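Local coordinates for mandelate racemase/muconate lactonizing enzyme (Polaromonas sp., PDB 2OG9), which is a member of the enolase superfamily that probably catalyses racemisation, or a related isomerisation, of a hydroxy-acid substrate such as mandelate, at residues A48-E53 against P74-H79; S93-L98 against D128-R133; D100-A105 against Q117-F122; Y245-H250 against H273-R278; T268-H273 against L299-L304. All blocks are in the same frame, centred on the assembly; numbering follows the deposited sequence.

Contact 1 (A48-E53 against P74-H79); sequences AILFAE and PGQFAH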
# COMPACT_ATOMS: atom_id res chain seq x y z
N ALA A 48 -11.59 -38.56 -20.16
CA ALA A 48 -13.05 -38.53 -20.22
C ALA A 48 -13.51 -37.23 -20.85
O ALA A 48 -13.20 -36.15 -20.35
CB ALA A 48 -13.63 -38.67 -18.81
N ILE A 49 -14.25 -37.32 -21.95
CA ILE A 49 -14.73 -36.12 -22.63
C ILE A 49 -16.25 -36.01 -22.47
O ILE A 49 -16.97 -36.97 -22.69
CB ILE A 49 -14.43 -36.18 -24.16
CG1 ILE A 49 -12.95 -36.49 -24.41
CG2 ILE A 49 -14.84 -34.86 -24.81
CD1 ILE A 49 -11.99 -35.40 -23.97
N LEU A 50 -16.72 -34.83 -22.07
CA LEU A 50 -18.16 -34.62 -21.94
C LEU A 50 -18.64 -33.80 -23.13
O LEU A 50 -18.29 -32.64 -23.27
CB LEU A 50 -18.50 -33.88 -20.64
CG LEU A 50 -19.96 -33.41 -20.55
CD1 LEU A 50 -20.87 -34.62 -20.49
CD2 LEU A 50 -20.16 -32.53 -19.33
N PHE A 51 -19.43 -34.42 -24.00
CA PHE A 51 -19.96 -33.72 -25.16
C PHE A 51 -21.37 -33.22 -24.88
O PHE A 51 -22.18 -33.92 -24.25
CB PHE A 51 -20.00 -34.64 -26.38
CG PHE A 51 -18.66 -34.89 -27.01
CD1 PHE A 51 -17.98 -33.86 -27.66
CD2 PHE A 51 -18.07 -36.15 -26.95
CE1 PHE A 51 -16.73 -34.09 -28.24
CE2 PHE A 51 -16.82 -36.39 -27.53
CZ PHE A 51 -16.16 -35.35 -28.18
N ALA A 52 -21.66 -32.01 -25.33
CA ALA A 52 -22.99 -31.43 -25.17
C ALA A 52 -23.45 -31.00 -26.56
O ALA A 52 -22.70 -30.34 -27.29
CB ALA A 52 -22.95 -30.23 -24.24
N GLU A 53 -24.66 -31.40 -26.91
CA GLU A 53 -25.26 -31.05 -28.19
C GLU A 53 -26.53 -30.28 -27.87
O GLU A 53 -27.32 -30.70 -27.02
CB GLU A 53 -25.60 -32.31 -28.99
CG GLU A 53 -24.39 -33.08 -29.48
CD GLU A 53 -24.75 -34.47 -29.99
OE1 GLU A 53 -24.65 -35.44 -29.20
OE2 GLU A 53 -25.15 -34.58 -31.16
N PRO A 74 -17.16 -39.00 -14.54
CA PRO A 74 -18.48 -39.37 -14.02
C PRO A 74 -19.22 -38.20 -13.34
O PRO A 74 -20.42 -38.02 -13.53
CB PRO A 74 -18.14 -40.48 -13.03
CG PRO A 74 -16.99 -41.17 -13.70
CD PRO A 74 -16.14 -39.99 -14.16
N GLY A 75 -18.48 -37.43 -12.55
CA GLY A 75 -19.09 -36.30 -11.86
C GLY A 75 -19.60 -35.24 -12.80
O GLY A 75 -20.69 -34.70 -12.60
N GLN A 76 -18.82 -34.92 -13.84
CA GLN A 76 -19.22 -33.91 -14.81
C GLN A 76 -20.49 -34.34 -15.54
O GLN A 76 -21.41 -33.55 -15.72
CB GLN A 76 -18.12 -33.68 -15.85
CG GLN A 76 -16.86 -32.98 -15.34
CD GLN A 76 -15.92 -32.61 -16.47
OE1 GLN A 76 -16.12 -33.03 -17.61
NE2 GLN A 76 -14.89 -31.83 -16.17
N PHE A 77 -20.53 -35.60 -15.97
CA PHE A 77 -21.69 -36.10 -16.68
C PHE A 77 -22.94 -36.06 -15.82
O PHE A 77 -23.98 -35.56 -16.24
CB PHE A 77 -21.48 -37.54 -17.16
CG PHE A 77 -22.70 -38.13 -17.81
CD1 PHE A 77 -23.05 -37.80 -19.12
CD2 PHE A 77 -23.55 -38.98 -17.09
CE1 PHE A 77 -24.21 -38.29 -19.70
CE2 PHE A 77 -24.72 -39.48 -17.66
CZ PHE A 77 -25.05 -39.13 -18.97
N ALA A 78 -22.82 -36.59 -14.60
CA ALA A 78 -23.94 -36.64 -13.67
C ALA A 78 -24.53 -35.26 -13.44
O ALA A 78 -25.74 -35.09 -13.43
CB ALA A 78 -23.50 -37.25 -12.35
N HIS A 79 -23.67 -34.26 -13.24
CA HIS A 79 -24.16 -32.91 -13.01
C HIS A 79 -24.78 -32.33 -14.28
O HIS A 79 -25.85 -31.72 -14.23
CB HIS A 79 -23.02 -31.99 -12.53
CG HIS A 79 -23.51 -30.72 -11.91
ND1 HIS A 79 -24.16 -30.69 -10.69
CD2 HIS A 79 -23.49 -29.44 -12.36
CE1 HIS A 79 -24.52 -29.44 -10.42
NE2 HIS A 79 -24.12 -28.67 -11.41
O HOH W 1 -15.57 -35.56 -18.69
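Leu50 meets the helix at the step from Gln76 to Phe77 and touches both side chains. It crosses Phe77 at about a right angle. Its CD1 comes to the edge of the phenyl ring, near the ring plane, with Leu50 CD1 4.1 Å from Phe77 CD1. The other branch lies over the helix backbone, Leu50 CD2 being 4.0 Å from Gln76 O. With CG anti to the backbone N (chi1 170°), Leu50 sends both methyls at the helix. This is the N-terminal capping domain of the enolase superfamily, where helix 73-83 packs on the antiparallel sheet that holds strand 46-56. Gln76 slants past Leu50, its OE1 3.9 Å from Leu50 CB. A water donates to Gln76 OE1 at 2.8 Å and, more weakly, to Ala48 O. The same amide also bonds Ser66 through OE1, and Gln117 and Tyr67 O through NE2. Shortening Leu50 to an alanine would probably open a gap beside the Phe77 ring edge and leave the ring less firmly held.

Contact 2 (S93-L98 against D128-R133); sequences SDIAKL and DLKAKR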
# COMPACT_ATOMS: atom_id res chain seq x y z
N SER A 93 -29.17 -17.38 -27.44
CA SER A 93 -28.29 -16.23 -27.65
C SER A 93 -27.83 -15.55 -26.36
O SER A 93 -26.82 -14.86 -26.35
CB SER A 93 -28.97 -15.20 -28.56
OG SER A 93 -29.03 -15.65 -29.91
N ASP A 94 -28.57 -15.74 -25.27
CA ASP A 94 -28.23 -15.13 -23.99
C ASP A 94 -27.28 -16.07 -23.25
O ASP A 94 -27.60 -16.59 -22.17
CB ASP A 94 -29.50 -14.87 -23.18
CG ASP A 94 -30.42 -13.88 -23.86
OD1 ASP A 94 -29.91 -13.02 -24.61
OD2 ASP A 94 -31.65 -13.93 -23.63
N ILE A 95 -26.11 -16.27 -23.84
CA ILE A 95 -25.11 -17.19 -23.32
C ILE A 95 -24.65 -16.97 -21.89
O ILE A 95 -24.69 -17.90 -21.08
CB ILE A 95 -23.88 -17.22 -24.26
CG1 ILE A 95 -24.35 -17.53 -25.69
CG2 ILE A 95 -22.88 -18.27 -23.79
CD1 ILE A 95 -23.22 -17.75 -26.69
N ALA A 96 -24.22 -15.76 -21.57
CA ALA A 96 -23.76 -15.46 -20.21
C ALA A 96 -24.90 -15.65 -19.21
O ALA A 96 -24.71 -16.21 -18.13
CB ALA A 96 -23.22 -14.04 -20.13
N LYS A 97 -26.09 -15.18 -19.58
CA LYS A 97 -27.28 -15.31 -18.74
C LYS A 97 -27.55 -16.77 -18.38
O LYS A 97 -27.83 -17.09 -17.22
CB LYS A 97 -28.50 -14.72 -19.47
CG LYS A 97 -29.77 -14.68 -18.62
CD LYS A 97 -30.98 -14.21 -19.42
CE LYS A 97 -31.46 -15.28 -20.39
NZ LYS A 97 -32.69 -14.86 -21.14
N LEU A 98 -27.46 -17.65 -19.37
CA LEU A 98 -27.69 -19.08 -19.16
C LEU A 98 -26.56 -19.72 -18.36
O LEU A 98 -26.79 -20.69 -17.64
CB LEU A 98 -27.84 -19.80 -20.51
CG LEU A 98 -29.15 -19.46 -21.25
CD1 LEU A 98 -29.19 -20.18 -22.60
CD2 LEU A 98 -30.33 -19.88 -20.39
N ASP A 128 -20.76 -22.05 -30.25
CA ASP A 128 -20.64 -22.72 -31.54
C ASP A 128 -21.90 -22.42 -32.36
O ASP A 128 -21.83 -22.05 -33.53
CB ASP A 128 -20.49 -24.23 -31.33
CG ASP A 128 -20.42 -25.02 -32.63
OD1 ASP A 128 -19.64 -24.64 -33.53
OD2 ASP A 128 -21.14 -26.03 -32.75
N LEU A 129 -23.05 -22.55 -31.70
CA LEU A 129 -24.33 -22.30 -32.33
C LEU A 129 -24.48 -20.84 -32.77
O LEU A 129 -24.95 -20.56 -33.87
CB LEU A 129 -25.46 -22.70 -31.37
CG LEU A 129 -26.93 -22.64 -31.81
CD1 LEU A 129 -27.77 -23.51 -30.88
CD2 LEU A 129 -27.42 -21.20 -31.80
N LYS A 130 -24.08 -19.90 -31.91
CA LYS A 130 -24.21 -18.49 -32.27
C LYS A 130 -23.31 -18.15 -33.46
O LYS A 130 -23.71 -17.41 -34.35
CB LYS A 130 -23.86 -17.57 -31.09
CG LYS A 130 -23.94 -16.09 -31.44
CD LYS A 130 -23.76 -15.19 -30.21
CE LYS A 130 -24.95 -15.30 -29.26
NZ LYS A 130 -24.88 -14.26 -28.18
N ALA A 131 -22.09 -18.69 -33.46
CA ALA A 131 -21.16 -18.43 -34.56
C ALA A 131 -21.75 -18.95 -35.87
O ALA A 131 -21.78 -18.24 -36.88
CB ALA A 131 -19.83 -19.12 -34.28
N LYS A 132 -22.23 -20.19 -35.85
CA LYS A 132 -22.85 -20.81 -37.02
C LYS A 132 -24.03 -19.99 -37.52
O LYS A 132 -24.27 -19.87 -38.73
CB LYS A 132 -23.30 -22.24 -36.70
CG LYS A 132 -22.16 -23.24 -36.53
CD LYS A 132 -22.63 -24.60 -36.00
CE LYS A 132 -21.48 -25.59 -35.92
NZ LYS A 132 -21.87 -26.90 -35.32
N ARG A 133 -24.78 -19.41 -36.58
CA ARG A 133 -25.93 -18.59 -36.91
C ARG A 133 -25.50 -17.43 -37.80
O ARG A 133 -26.24 -17.01 -38.69
CB ARG A 133 -26.60 -18.07 -35.63
CG ARG A 133 -27.88 -17.29 -35.85
CD ARG A 133 -28.31 -16.54 -34.59
NE ARG A 133 -28.73 -17.43 -33.51
CZ ARG A 133 -29.89 -18.07 -33.49
NH1 ARG A 133 -30.75 -17.93 -34.49
NH2 ARG A 133 -30.20 -18.86 -32.46
O HOH W 2 -27.71 -18.01 -31.07
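Lys130 reaches across to the backbone of Ser93, and the one direct hydrogen bond between the segments results. Lys130 NZ donates to Ser93 O at 2.7 Å, in the carbonyl plane and on a lone pair, with a C=O...N angle of 135°. The same NZ also bonds Leu141 O and Lys140 O of a neighbouring subunit. A second polar link runs through water. The water accepts from Arg133 NE at 2.7 Å, in the guanidinium plane, and lies 2.9 Å from Ser93 OG in a further hydrogen bond. Ser93 OG also bonds Ser12 OG, and Arg133 makes a salt bridge with Asp13. The apolar part is small. Ile95 CD1 packs against the lysine chain, 3.9 Å from Lys130 CE, and Ser93 CB lies 4.1 Å from the same carbon. The lysine is extended to CD and then bends at chi3 (-69°), which turns its end to the carbonyl. Three backbone carbonyls from two subunits thus hold a buried lysine nitrogen, an environment that probably favours its charged form.

Contact 3 (D100-A105 against Q117-F122); sequences DKLCWA and QAIGAF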
# COMPACT_ATOMS: atom_id res chain seq x y z
N ASP A 100 -25.05 -18.29 -15.96
CA ASP A 100 -25.45 -17.92 -14.60
C ASP A 100 -26.65 -18.73 -14.11
O ASP A 100 -26.68 -19.15 -12.95
CB ASP A 100 -25.80 -16.43 -14.50
CG ASP A 100 -24.59 -15.52 -14.67
OD1 ASP A 100 -23.44 -16.01 -14.56
OD2 ASP A 100 -24.79 -14.30 -14.88
N LYS A 101 -27.63 -18.95 -14.98
CA LYS A 101 -28.80 -19.73 -14.58
C LYS A 101 -28.41 -21.15 -14.20
O LYS A 101 -28.88 -21.68 -13.19
CB LYS A 101 -29.84 -19.77 -15.72
CG LYS A 101 -31.09 -20.56 -15.36
CD LYS A 101 -32.04 -20.77 -16.54
CE LYS A 101 -33.24 -21.62 -16.13
NZ LYS A 101 -34.19 -21.91 -17.24
N LEU A 102 -27.54 -21.78 -14.99
CA LEU A 102 -27.12 -23.14 -14.69
C LEU A 102 -26.27 -23.19 -13.43
O LEU A 102 -26.32 -24.17 -12.67
CB LEU A 102 -26.35 -23.74 -15.87
CG LEU A 102 -27.17 -24.04 -17.13
CD1 LEU A 102 -26.30 -24.77 -18.13
CD2 LEU A 102 -28.38 -24.88 -16.77
N CYS A 103 -25.49 -22.14 -13.20
CA CYS A 103 -24.65 -22.08 -12.02
C CYS A 103 -25.57 -21.93 -10.80
O CYS A 103 -25.36 -22.58 -9.77
CB CYS A 103 -23.69 -20.89 -12.12
SG CYS A 103 -22.37 -20.87 -10.88
N TRP A 104 -26.59 -21.08 -10.91
CA TRP A 104 -27.52 -20.90 -9.80
C TRP A 104 -28.29 -22.20 -9.55
O TRP A 104 -28.61 -22.52 -8.41
CB TRP A 104 -28.50 -19.75 -10.08
CG TRP A 104 -27.91 -18.39 -9.80
CD1 TRP A 104 -27.56 -17.43 -10.73
CD2 TRP A 104 -27.61 -17.82 -8.52
NE1 TRP A 104 -27.07 -16.32 -10.09
CE2 TRP A 104 -27.08 -16.53 -8.74
CE3 TRP A 104 -27.73 -18.29 -7.20
CZ2 TRP A 104 -26.68 -15.69 -7.69
CZ3 TRP A 104 -27.33 -17.46 -6.16
CH2 TRP A 104 -26.81 -16.17 -6.41
N ALA A 105 -28.59 -22.94 -10.62
CA ALA A 105 -29.32 -24.19 -10.48
C ALA A 105 -28.54 -25.17 -9.60
O ALA A 105 -29.11 -26.13 -9.08
CB ALA A 105 -29.57 -24.80 -11.86
N GLN A 117 -17.55 -26.94 -15.00
CA GLN A 117 -16.94 -27.57 -16.17
C GLN A 117 -18.07 -28.23 -16.96
O GLN A 117 -18.06 -28.24 -18.19
CB GLN A 117 -15.89 -28.60 -15.74
CG GLN A 117 -14.75 -27.95 -14.94
CD GLN A 117 -13.69 -28.91 -14.46
OE1 GLN A 117 -13.93 -30.12 -14.33
NE2 GLN A 117 -12.50 -28.38 -14.17
N ALA A 118 -19.06 -28.76 -16.25
CA ALA A 118 -20.21 -29.36 -16.91
C ALA A 118 -20.92 -28.23 -17.66
O ALA A 118 -21.31 -28.37 -18.83
CB ALA A 118 -21.13 -29.99 -15.87
N ILE A 119 -21.10 -27.11 -16.98
CA ILE A 119 -21.75 -25.95 -17.58
C ILE A 119 -20.98 -25.52 -18.84
O ILE A 119 -21.58 -25.14 -19.85
CB ILE A 119 -21.80 -24.77 -16.56
CG1 ILE A 119 -22.79 -25.10 -15.44
CG2 ILE A 119 -22.20 -23.48 -17.26
CD1 ILE A 119 -22.86 -24.05 -14.32
N GLY A 120 -19.65 -25.59 -18.76
CA GLY A 120 -18.81 -25.21 -19.89
C GLY A 120 -19.07 -25.98 -21.17
O GLY A 120 -18.92 -25.43 -22.26
N ALA A 121 -19.46 -27.25 -21.06
CA ALA A 121 -19.74 -28.04 -22.26
C ALA A 121 -20.92 -27.40 -23.00
O ALA A 121 -20.91 -27.30 -24.23
CB ALA A 121 -20.07 -29.48 -21.89
N PHE A 122 -21.92 -26.97 -22.23
CA PHE A 122 -23.11 -26.33 -22.80
C PHE A 122 -22.72 -24.95 -23.33
O PHE A 122 -23.15 -24.56 -24.41
CB PHE A 122 -24.20 -26.16 -21.73
CG PHE A 122 -24.72 -27.46 -21.16
CD1 PHE A 122 -25.33 -28.40 -21.99
CD2 PHE A 122 -24.60 -27.74 -19.80
CE1 PHE A 122 -25.81 -29.61 -21.46
CE2 PHE A 122 -25.07 -28.95 -19.27
CZ PHE A 122 -25.67 -29.89 -20.11
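The Phe122 ring is met obliquely by Leu102. Leu102 CD1 lies 3.8 Å from Phe122 CD2, and the two side chains cross at about a right angle. Elsewhere Phe122 touches Ala80 of helix 73-83 and Val18 and Ile20 of strand 15-26. Ile119 also packs against Leu102. Ile119 CG1 lies 3.8 Å from Leu102 CB. Ile119 CD1 goes further and settles against the helix backbone, 3.4 Å from Cys103 N and 3.6 Å from Leu102 C. Cys103 adds its CB, 3.9 Å from Ile119 CD1. Ile119 carries CG1 anti to the carbonyl carbon (chi1 -70°), and with chi2 also extended the terminal methyl reaches the backbone where Leu102 joins Cys103. The side-chain contacts are all apolar, and the backbone touch is van der Waals packing. The axes of the 100-104 and 117-122 segments approach to 10.1 Å and run at 150°, roughly antiparallel. Helices 95-104 and 114-133 pack thus in the helical part of the N-terminal capping domain of the enolase superfamily.

Contact 4 (Y245-H250 against H273-R278); sequences YDHEGH and HGDLIR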
# COMPACT_ATOMS: atom_id res chain seq x y z
N TYR A 245 -0.89 -23.11 -7.16
CA TYR A 245 -1.48 -22.12 -6.27
C TYR A 245 -0.51 -21.23 -5.50
O TYR A 245 -0.94 -20.39 -4.72
CB TYR A 245 -2.44 -22.83 -5.31
CG TYR A 245 -3.68 -23.32 -6.03
CD1 TYR A 245 -4.77 -22.47 -6.22
CD2 TYR A 245 -3.72 -24.59 -6.60
CE1 TYR A 245 -5.87 -22.88 -6.98
CE2 TYR A 245 -4.82 -25.01 -7.36
CZ TYR A 245 -5.88 -24.14 -7.54
OH TYR A 245 -6.96 -24.53 -8.31
N ASP A 246 0.79 -21.41 -5.72
CA ASP A 246 1.79 -20.59 -5.04
C ASP A 246 2.00 -19.31 -5.85
O ASP A 246 3.03 -19.13 -6.51
CB ASP A 246 3.11 -21.36 -4.91
CG ASP A 246 4.13 -20.61 -4.09
OD1 ASP A 246 3.78 -19.54 -3.55
OD2 ASP A 246 5.29 -21.08 -3.98
N HIS A 247 1.03 -18.41 -5.78
CA HIS A 247 1.07 -17.15 -6.51
C HIS A 247 2.22 -16.23 -6.12
O HIS A 247 2.86 -15.62 -6.98
CB HIS A 247 -0.28 -16.44 -6.36
CG HIS A 247 -1.43 -17.22 -6.92
ND1 HIS A 247 -2.73 -17.04 -6.50
CD2 HIS A 247 -1.48 -18.16 -7.89
CE1 HIS A 247 -3.53 -17.84 -7.18
NE2 HIS A 247 -2.79 -18.53 -8.03
N GLU A 248 2.49 -16.13 -4.82
CA GLU A 248 3.60 -15.30 -4.35
C GLU A 248 4.90 -15.87 -4.87
O GLU A 248 5.80 -15.13 -5.28
CB GLU A 248 3.65 -15.26 -2.82
CG GLU A 248 2.67 -14.29 -2.19
CD GLU A 248 2.89 -14.15 -0.69
OE1 GLU A 248 4.05 -13.93 -0.28
OE2 GLU A 248 1.90 -14.26 0.07
N GLY A 249 5.01 -17.20 -4.84
CA GLY A 249 6.20 -17.87 -5.32
C GLY A 249 6.47 -17.58 -6.78
O GLY A 249 7.59 -17.24 -7.17
N HIS A 250 5.43 -17.71 -7.61
CA HIS A 250 5.56 -17.45 -9.03
C HIS A 250 5.89 -15.99 -9.30
O HIS A 250 6.72 -15.68 -10.14
CB HIS A 250 4.27 -17.84 -9.77
CG HIS A 250 4.11 -19.32 -9.97
ND1 HIS A 250 5.01 -20.08 -10.68
CD2 HIS A 250 3.13 -20.17 -9.57
CE1 HIS A 250 4.60 -21.34 -10.70
NE2 HIS A 250 3.46 -21.41 -10.04
N HIS A 273 -7.78 -17.12 -11.63
CA HIS A 273 -6.90 -16.46 -12.58
C HIS A 273 -6.74 -15.00 -12.17
O HIS A 273 -5.68 -14.40 -12.35
CB HIS A 273 -7.48 -16.55 -14.00
CG HIS A 273 -7.16 -17.83 -14.69
ND1 HIS A 273 -5.97 -18.05 -15.35
CD2 HIS A 273 -7.86 -18.99 -14.78
CE1 HIS A 273 -5.95 -19.29 -15.82
NE2 HIS A 273 -7.09 -19.88 -15.48
N GLY A 274 -7.81 -14.44 -11.62
CA GLY A 274 -7.76 -13.06 -11.18
C GLY A 274 -6.75 -12.90 -10.06
O GLY A 274 -6.02 -11.92 -10.01
N ASP A 275 -6.71 -13.88 -9.17
CA ASP A 275 -5.78 -13.84 -8.04
C ASP A 275 -4.35 -13.92 -8.56
O ASP A 275 -3.47 -13.18 -8.13
CB ASP A 275 -6.09 -14.99 -7.07
CG ASP A 275 -5.50 -14.76 -5.69
OD1 ASP A 275 -5.69 -13.66 -5.13
OD2 ASP A 275 -4.85 -15.69 -5.17
N LEU A 276 -4.13 -14.84 -9.50
CA LEU A 276 -2.82 -15.02 -10.11
C LEU A 276 -2.38 -13.71 -10.76
O LEU A 276 -1.23 -13.27 -10.61
CB LEU A 276 -2.91 -16.15 -11.15
CG LEU A 276 -1.66 -16.63 -11.88
CD1 LEU A 276 -1.95 -17.93 -12.62
CD2 LEU A 276 -1.20 -15.56 -12.86
N ILE A 277 -3.30 -13.07 -11.48
CA ILE A 277 -3.02 -11.81 -12.16
C ILE A 277 -2.77 -10.68 -11.17
O ILE A 277 -1.95 -9.80 -11.41
CB ILE A 277 -4.19 -11.43 -13.11
CG1 ILE A 277 -4.26 -12.44 -14.27
CG2 ILE A 277 -4.03 -10.00 -13.63
CD1 ILE A 277 -5.48 -12.28 -15.17
N ARG A 278 -3.48 -10.70 -10.04
CA ARG A 278 -3.31 -9.68 -9.02
C ARG A 278 -1.88 -9.74 -8.46
O ARG A 278 -1.28 -8.71 -8.16
CB ARG A 278 -4.33 -9.89 -7.89
CG ARG A 278 -4.30 -8.84 -6.79
CD ARG A 278 -5.47 -9.03 -5.82
NE ARG A 278 -5.38 -10.28 -5.07
CZ ARG A 278 -4.53 -10.50 -4.07
NH1 ARG A 278 -3.69 -9.54 -3.69
NH2 ARG A 278 -4.51 -11.67 -3.45
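Two neighbouring outer helices of the TIM-type barrel domain, 247-256 and 270-278, meet here through His247, in the first turn of its helix, and the Asp275-Leu276 step. His247 ND1 donates to Asp275 OD2 at 2.8 Å. The acceptor lies in the ring plane, yet the bond is bent, with an N-H...O angle of 134°. On the aspartate side the donor comes from above the carboxylate plane, and ring and carboxylate are turned 64° apart. Leu276 covers one face of the imidazole. Leu276 CA sits over the ring centre, and Leu276 CB makes a CH-pi contact 4.2 Å from the centroid of the His247 ring. Tyr245 O lies against the opposite face, toward the rim. The other carboxylate oxygen is engaged within its own helix, where Arg278 NH2 donates to Asp275 OD1 at 2.9 Å in a salt bridge. Asp246 caps the His247 helix by accepting from Gly249 N through OD1, and Arg220 pairs with the same oxygen. Asp275 thus joins a histidine and an arginine through separate oxygens, and Arg278 probably offsets part of its charge. His247 NE2 is buried with no partner in the model, which is consistent with a neutral ring protonated at ND1.

Contact 5 (T268-H273 against L299-L304); sequences TSAAEH and LKIASL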
# COMPACT_ATOMS: atom_id res chain seq x y z
N THR A 268 -9.28 -23.45 -12.22
CA THR A 268 -10.62 -23.78 -12.69
C THR A 268 -11.69 -22.69 -12.63
O THR A 268 -12.88 -23.00 -12.67
CB THR A 268 -11.16 -25.02 -11.94
OG1 THR A 268 -11.19 -24.75 -10.53
CG2 THR A 268 -10.27 -26.22 -12.18
N SER A 269 -11.28 -21.43 -12.51
CA SER A 269 -12.26 -20.35 -12.46
C SER A 269 -11.64 -19.00 -12.77
O SER A 269 -10.43 -18.83 -12.67
CB SER A 269 -12.93 -20.28 -11.07
OG SER A 269 -12.03 -19.80 -10.08
N ALA A 270 -12.49 -18.05 -13.15
CA ALA A 270 -12.02 -16.71 -13.47
C ALA A 270 -11.42 -16.08 -12.22
O ALA A 270 -10.42 -15.36 -12.29
CB ALA A 270 -13.18 -15.85 -13.98
N ALA A 271 -12.03 -16.36 -11.07
CA ALA A 271 -11.55 -15.83 -9.80
C ALA A 271 -10.12 -16.26 -9.48
O ALA A 271 -9.31 -15.44 -9.00
CB ALA A 271 -12.49 -16.24 -8.67
N GLU A 272 -9.78 -17.52 -9.72
CA GLU A 272 -8.43 -18.00 -9.45
C GLU A 272 -7.41 -17.32 -10.36
O GLU A 272 -6.31 -16.98 -9.93
CB GLU A 272 -8.34 -19.52 -9.62
CG GLU A 272 -9.26 -20.33 -8.72
CD GLU A 272 -8.95 -21.82 -8.75
OE1 GLU A 272 -8.75 -22.36 -9.86
OE2 GLU A 272 -8.91 -22.46 -7.67
N HIS A 273 -7.78 -17.12 -11.63
CA HIS A 273 -6.90 -16.46 -12.58
C HIS A 273 -6.74 -15.00 -12.17
O HIS A 273 -5.68 -14.40 -12.35
CB HIS A 273 -7.48 -16.55 -14.00
CG HIS A 273 -7.16 -17.83 -14.69
ND1 HIS A 273 -5.97 -18.05 -15.35
CD2 HIS A 273 -7.86 -18.99 -14.78
CE1 HIS A 273 -5.95 -19.29 -15.82
NE2 HIS A 273 -7.09 -19.88 -15.48
N LEU A 299 -13.34 -15.71 -21.66
CA LEU A 299 -13.29 -14.35 -22.19
C LEU A 299 -13.08 -13.34 -21.07
O LEU A 299 -12.40 -12.33 -21.25
CB LEU A 299 -14.56 -14.02 -22.96
CG LEU A 299 -14.75 -14.84 -24.25
CD1 LEU A 299 -16.05 -14.44 -24.90
CD2 LEU A 299 -13.57 -14.61 -25.19
N LYS A 300 -13.68 -13.59 -19.91
CA LYS A 300 -13.51 -12.67 -18.78
C LYS A 300 -12.04 -12.70 -18.34
O LYS A 300 -11.45 -11.66 -18.03
CB LYS A 300 -14.42 -13.08 -17.62
CG LYS A 300 -15.90 -12.95 -17.97
CD LYS A 300 -16.80 -13.50 -16.88
CE LYS A 300 -18.27 -13.36 -17.27
NZ LYS A 300 -19.18 -14.02 -16.30
N ILE A 301 -11.46 -13.89 -18.34
CA ILE A 301 -10.07 -14.07 -17.95
C ILE A 301 -9.17 -13.37 -18.97
O ILE A 301 -8.22 -12.69 -18.59
CB ILE A 301 -9.71 -15.57 -17.86
CG1 ILE A 301 -10.50 -16.22 -16.72
CG2 ILE A 301 -8.21 -15.74 -17.63
CD1 ILE A 301 -10.50 -17.73 -16.78
N ALA A 302 -9.47 -13.53 -20.25
CA ALA A 302 -8.68 -12.91 -21.32
C ALA A 302 -8.72 -11.38 -21.21
O ALA A 302 -7.72 -10.71 -21.48
CB ALA A 302 -9.19 -13.36 -22.70
N SER A 303 -9.87 -10.84 -20.82
CA SER A 303 -10.01 -9.40 -20.66
C SER A 303 -9.12 -8.92 -19.52
O SER A 303 -8.50 -7.86 -19.62
CB SER A 303 -11.46 -9.01 -20.33
OG SER A 303 -12.35 -9.49 -21.32
N LEU A 304 -9.08 -9.68 -18.43
CA LEU A 304 -8.25 -9.32 -17.28
C LEU A 304 -6.76 -9.40 -17.67
O LEU A 304 -5.98 -8.51 -17.32
CB LEU A 304 -8.52 -10.26 -16.10
CG LEU A 304 -9.87 -10.11 -15.38
CD1 LEU A 304 -9.96 -11.09 -14.23
CD2 LEU A 304 -10.02 -8.69 -14.87
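Ser269 leads into helix 270-278, and Ser269 O lies at the margin of the contact, 4.3 Å from Ile301 CD1. Ser269 is also the N-cap, its OG accepting from Glu272 N at 3.2 Å. Ala270 comes next and turns its methyl to the opposing helix. Ile301 CG1 packs on it, 3.6 Å from Ala270 CA and 3.9 Å from Ala270 CB. Glu272 faces elsewhere. Glu272 OE1 accepts from Thr268 N at 2.7 Å in a nearly straight bond (167°), and its OE2 bonds Tyr245 OH. One turn after Ala270, His273 presents its ring obliquely to the isoleucine. Ile301 CD1 reaches His273 CD2 at 3.5 Å, while Ile301 CG2 makes an off-centre CH-pi contact, 4.1 Å from the His273 ring centroid. The branch at CB divides the work: CG1, anti to the carbonyl carbon (chi1 -66°), lies on Ala270, while CG2 and CD1 lie on the His273 ring. Replacing Ile301 with an alanine would probably leave a gap between Ala270 and the imidazole and hold the ring less firmly. Val292 and Leu285 close in around His273 and Ile301, as in the layer of a TIM-type barrel where successive outer helices pack on each other and on the strands.

In the fold
Contacts 1, 2 and 3 belong to the N-terminal capping domain, contacts 4 and 5 to the barrel domain. Along the chain contact 1 closes first. Contact 3 then falls within the span of contact 2, and both join helices 95-104 and 114-133, with centres 14 Å apart. Contacts 1 and 3 touch through Gln76 and Gln117, so the sheet, helix 73-83 and helix 114-133 pack together. Contacts 4 and 5 alternate along the chain, share His273 on helix 270-278, and have centres 12 Å apart. Gln117 packs on Thr268, so contacts 3 and 5 meet where the two domains join. Every contact has residues within reach of a neighbouring subunit, which ties this packing to the eight-chain assembly.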